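PDB 2H9F: hypothetical protein from Pseudomonas aeruginosa, which probably catalyses the isomerisation of methylaconitate, as a PrpF-type isomerase. Local coordinates for residues Gly233-Leu247 with Leu304-Ala316. Numbering follows the deposited sequence.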
# COMPACT_ATOMS: atom_id res chain seq x y z
N GLY A 233 -34.30 -6.29 -14.86
CA GLY A 233 -33.78 -6.23 -13.49
C GLY A 233 -32.55 -7.07 -13.26
O GLY A 233 -31.95 -6.99 -12.20
N THR A 234 -32.22 -7.90 -14.25
CA THR A 234 -31.08 -8.81 -14.24
C THR A 234 -29.87 -8.26 -15.02
O THR A 234 -28.79 -8.84 -14.99
CB THR A 234 -31.48 -10.16 -14.87
OG1 THR A 234 -31.94 -9.95 -16.20
CG2 THR A 234 -32.59 -10.80 -14.07
N GLU A 235 -30.04 -7.13 -15.70
CA GLU A 235 -29.02 -6.60 -16.58
C GLU A 235 -27.63 -6.47 -15.94
O GLU A 235 -27.50 -6.05 -14.77
CB GLU A 235 -29.45 -5.24 -17.10
CG GLU A 235 -30.52 -5.27 -18.21
CD GLU A 235 -31.95 -5.44 -17.73
OE1 GLU A 235 -32.18 -5.38 -16.49
OE2 GLU A 235 -32.83 -5.62 -18.62
N LEU A 236 -26.60 -6.79 -16.71
CA LEU A 236 -25.22 -6.61 -16.28
C LEU A 236 -24.61 -5.33 -16.89
O LEU A 236 -25.24 -4.63 -17.67
CB LEU A 236 -24.37 -7.81 -16.69
CG LEU A 236 -24.88 -9.18 -16.23
CD1 LEU A 236 -24.04 -10.26 -16.90
CD2 LEU A 236 -24.88 -9.30 -14.70
N ARG A 237 -23.37 -5.03 -16.52
CA ARG A 237 -22.79 -3.77 -16.93
C ARG A 237 -22.67 -3.63 -18.43
O ARG A 237 -23.00 -2.60 -18.99
CB ARG A 237 -21.44 -3.58 -16.28
CG ARG A 237 -21.57 -3.19 -14.83
CD ARG A 237 -20.22 -2.80 -14.27
NE ARG A 237 -19.28 -3.89 -14.44
CZ ARG A 237 -17.95 -3.77 -14.38
NH1 ARG A 237 -17.36 -2.60 -14.14
NH2 ARG A 237 -17.22 -4.86 -14.56
N GLU A 238 -22.22 -4.68 -19.11
CA GLU A 238 -21.97 -4.55 -20.52
C GLU A 238 -23.21 -4.13 -21.33
O GLU A 238 -23.08 -3.42 -22.32
CB GLU A 238 -21.39 -5.83 -21.09
CG GLU A 238 -20.81 -5.67 -22.47
CD GLU A 238 -20.34 -7.01 -23.10
OE1 GLU A 238 -20.33 -8.03 -22.37
OE2 GLU A 238 -19.99 -7.02 -24.31
N GLU A 239 -24.40 -4.54 -20.92
CA GLU A 239 -25.58 -4.24 -21.74
C GLU A 239 -26.15 -2.86 -21.45
O GLU A 239 -27.09 -2.45 -22.12
CB GLU A 239 -26.66 -5.34 -21.67
CG GLU A 239 -27.17 -5.67 -20.32
CD GLU A 239 -27.95 -7.00 -20.24
OE1 GLU A 239 -29.12 -7.05 -20.71
OE2 GLU A 239 -27.37 -7.97 -19.67
N ILE A 240 -25.57 -2.13 -20.51
CA ILE A 240 -26.05 -0.78 -20.24
C ILE A 240 -24.96 0.26 -20.48
O ILE A 240 -25.16 1.25 -21.18
CB ILE A 240 -26.57 -0.64 -18.83
CG1 ILE A 240 -27.81 -1.52 -18.63
CG2 ILE A 240 -26.97 0.83 -18.57
CD1 ILE A 240 -28.45 -1.45 -17.23
N ASN A 241 -23.79 0.01 -19.90
CA ASN A 241 -22.71 0.98 -19.88
C ASN A 241 -22.08 1.30 -21.23
O ASN A 241 -21.33 2.27 -21.32
CB ASN A 241 -21.64 0.53 -18.88
CG ASN A 241 -22.11 0.67 -17.46
OD1 ASN A 241 -23.16 1.25 -17.21
ND2 ASN A 241 -21.34 0.15 -16.53
N GLY A 242 -22.39 0.52 -22.25
CA GLY A 242 -21.97 0.84 -23.61
C GLY A 242 -22.97 1.61 -24.47
O GLY A 242 -22.68 1.90 -25.62
N ASP A 243 -24.14 1.95 -23.93
CA ASP A 243 -25.16 2.66 -24.70
C ASP A 243 -25.45 4.02 -24.08
O ASP A 243 -26.26 4.11 -23.16
CB ASP A 243 -26.44 1.82 -24.78
CG ASP A 243 -27.50 2.43 -25.70
OD1 ASP A 243 -27.29 3.56 -26.20
OD2 ASP A 243 -28.56 1.78 -25.92
N PRO A 244 -24.80 5.08 -24.60
CA PRO A 244 -25.07 6.43 -24.12
C PRO A 244 -26.55 6.83 -24.13
O PRO A 244 -26.97 7.61 -23.29
CB PRO A 244 -24.26 7.30 -25.08
CG PRO A 244 -23.18 6.42 -25.56
CD PRO A 244 -23.77 5.06 -25.65
N GLN A 245 -27.34 6.31 -25.07
CA GLN A 245 -28.75 6.68 -25.09
C GLN A 245 -29.42 6.18 -23.82
O GLN A 245 -30.19 6.92 -23.21
CB GLN A 245 -29.47 6.18 -26.35
CG GLN A 245 -29.23 7.09 -27.59
CD GLN A 245 -29.97 6.61 -28.84
OE1 GLN A 245 -30.91 5.81 -28.75
NE2 GLN A 245 -29.54 7.10 -30.01
N GLN A 246 -29.11 4.95 -23.42
CA GLN A 246 -29.64 4.37 -22.17
C GLN A 246 -29.21 5.16 -20.96
O GLN A 246 -30.02 5.49 -20.08
CB GLN A 246 -29.18 2.92 -22.01
CG GLN A 246 -29.94 1.92 -22.85
CD GLN A 246 -29.44 0.49 -22.68
OE1 GLN A 246 -29.72 -0.17 -21.68
NE2 GLN A 246 -28.70 0.02 -23.65
N LEU A 247 -27.93 5.49 -20.93
CA LEU A 247 -27.36 6.19 -19.80
C LEU A 247 -27.94 7.59 -19.66
O LEU A 247 -28.20 8.05 -18.54
CB LEU A 247 -25.83 6.24 -19.92
CG LEU A 247 -25.08 4.89 -19.83
CD1 LEU A 247 -23.56 5.09 -19.99
CD2 LEU A 247 -25.42 4.11 -18.53
N LEU A 304 -34.20 -8.26 -6.86
CA LEU A 304 -33.06 -7.83 -7.67
C LEU A 304 -32.98 -6.33 -7.50
O LEU A 304 -34.01 -5.69 -7.47
CB LEU A 304 -33.32 -8.09 -9.13
CG LEU A 304 -33.40 -9.58 -9.56
CD1 LEU A 304 -34.18 -9.69 -10.88
CD2 LEU A 304 -32.00 -10.12 -9.64
N VAL A 305 -31.77 -5.81 -7.46
CA VAL A 305 -31.53 -4.37 -7.47
C VAL A 305 -30.33 -4.09 -8.39
O VAL A 305 -29.35 -4.84 -8.42
CB VAL A 305 -31.27 -3.80 -6.10
CG1 VAL A 305 -31.22 -2.23 -6.17
CG2 VAL A 305 -32.35 -4.23 -5.10
N ARG A 306 -30.47 -3.03 -9.19
CA ARG A 306 -29.39 -2.53 -10.03
C ARG A 306 -29.29 -1.02 -9.79
O ARG A 306 -30.30 -0.32 -9.84
CB ARG A 306 -29.73 -2.81 -11.49
CG ARG A 306 -29.85 -4.32 -11.91
CD ARG A 306 -28.49 -4.96 -11.87
NE ARG A 306 -28.46 -6.36 -12.29
CZ ARG A 306 -28.64 -7.41 -11.50
NH1 ARG A 306 -28.98 -7.29 -10.23
NH2 ARG A 306 -28.51 -8.63 -12.02
N ALA A 307 -28.09 -0.52 -9.52
CA ALA A 307 -27.91 0.90 -9.26
C ALA A 307 -26.86 1.50 -10.15
O ALA A 307 -25.90 0.84 -10.51
CB ALA A 307 -27.58 1.13 -7.77
N LEU A 308 -27.04 2.77 -10.48
CA LEU A 308 -26.02 3.52 -11.21
C LEU A 308 -25.32 4.43 -10.22
O LEU A 308 -25.96 4.99 -9.33
CB LEU A 308 -26.63 4.36 -12.33
CG LEU A 308 -27.11 3.60 -13.57
CD1 LEU A 308 -28.51 3.12 -13.36
CD2 LEU A 308 -27.05 4.44 -14.85
N SER A 309 -24.01 4.57 -10.38
CA SER A 309 -23.29 5.64 -9.68
C SER A 309 -22.43 6.42 -10.70
O SER A 309 -21.82 5.83 -11.59
CB SER A 309 -22.40 5.09 -8.56
OG SER A 309 -21.83 6.17 -7.81
N MSE A 310 -22.44 7.74 -10.59
CA MSE A 310 -21.67 8.57 -11.50
C MSE A 310 -21.91 8.15 -12.96
O MSE A 310 -20.98 8.07 -13.75
CB MSE A 310 -20.18 8.49 -11.15
CG MSE A 310 -19.89 8.81 -9.68
SE MSE A 310 -20.52 10.57 -9.23
CE MSE A 310 -19.11 11.51 -10.10
N GLY A 311 -23.17 7.89 -13.30
CA GLY A 311 -23.56 7.74 -14.69
C GLY A 311 -23.31 6.37 -15.29
O GLY A 311 -23.42 6.19 -16.50
N LYS A 312 -22.96 5.40 -14.46
CA LYS A 312 -22.69 4.05 -14.95
C LYS A 312 -23.29 2.99 -14.02
O LYS A 312 -23.37 3.19 -12.82
CB LYS A 312 -21.19 3.83 -15.05
CG LYS A 312 -20.46 4.67 -16.14
CD LYS A 312 -20.72 4.14 -17.56
CE LYS A 312 -19.90 4.90 -18.63
NZ LYS A 312 -18.63 4.18 -19.03
N LEU A 313 -23.73 1.86 -14.58
CA LEU A 313 -24.20 0.76 -13.74
C LEU A 313 -23.06 0.27 -12.84
O LEU A 313 -21.96 -0.02 -13.34
CB LEU A 313 -24.68 -0.43 -14.61
CG LEU A 313 -25.49 -1.49 -13.86
CD1 LEU A 313 -26.80 -0.91 -13.33
CD2 LEU A 313 -25.74 -2.67 -14.78
N HIS A 314 -23.30 0.21 -11.53
CA HIS A 314 -22.32 -0.29 -10.56
C HIS A 314 -22.21 -1.82 -10.64
O HIS A 314 -23.19 -2.48 -10.91
CB HIS A 314 -22.72 0.14 -9.17
CG HIS A 314 -21.63 0.01 -8.16
ND1 HIS A 314 -21.31 -1.19 -7.55
CD2 HIS A 314 -20.80 0.94 -7.62
CE1 HIS A 314 -20.32 -0.99 -6.70
NE2 HIS A 314 -20.00 0.29 -6.71
N HIS A 315 -21.01 -2.37 -10.42
CA HIS A 315 -20.71 -3.81 -10.58
C HIS A 315 -21.31 -4.69 -9.48
O HIS A 315 -21.42 -5.93 -9.64
CB HIS A 315 -19.17 -4.08 -10.63
CG HIS A 315 -18.48 -4.07 -9.28
ND1 HIS A 315 -18.19 -2.90 -8.59
CD2 HIS A 315 -18.02 -5.08 -8.51
CE1 HIS A 315 -17.60 -3.21 -7.44
NE2 HIS A 315 -17.49 -4.52 -7.37
N ALA A 316 -21.61 -4.08 -8.36
CA ALA A 316 -22.18 -4.77 -7.23
C ALA A 316 -23.18 -3.77 -6.58
O ALA A 316 -24.18 -3.40 -7.19
CB ALA A 316 -21.06 -5.20 -6.29
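L304 and R306 meet the loop G233-L236 from one face of a β-hairpin, in which strand 304-309 returns through a type I' turn, S309 to K312, into the short strand 312-313; the connection that crosses this face runs on into helix 244-260. L304 begins the packing: its CD1 lies 3.7 Å from T234 CG2, beside Y288, which both side chains touch.

R306 then reaches under the loop. A bend at chi2 (-70°) folds its chain so that the guanidinium lies beneath G233, whose carbonyl O sits 3.4 Å above the plane and over its centre. Two other loop carbonyls accept hydrogen bonds from it. NE gives E235 O a 2.7 Å bond that stays within 7° of the guanidinium plane, while T234 O is tilted from that plane and NH2 reaches it from above the carbonyl's own plane, a less favourable approach. NH1 turns back to V305 O, and Y288 adds a cation-pi contact, so several partners fix the rotation of this buried group.

Farther along the strand, L308 CD2 packs against L247 CD2 at 4.0 Å, at the start of the long helix. The turn adds G311 O, which lies against the L247 methyls, and the K312 methylene chain passes over the N241 amide, with CD 3.7 Å from N241 CG.

L313 buries the most surface of any residue here. Its CD2 touches I240 CD1 and also comes close to L236 O, and its backbone is read by N241 in both directions: N241 OD1 accepts from L313 N on an in-plane lone pair, and the return bond is longer but straighter, ND2 to L313 O at 3.3 Å and 168°. Past it, H315 CB lies over one face of the R237 guanidinium, 3.8 Å above its plane and offset toward the rim.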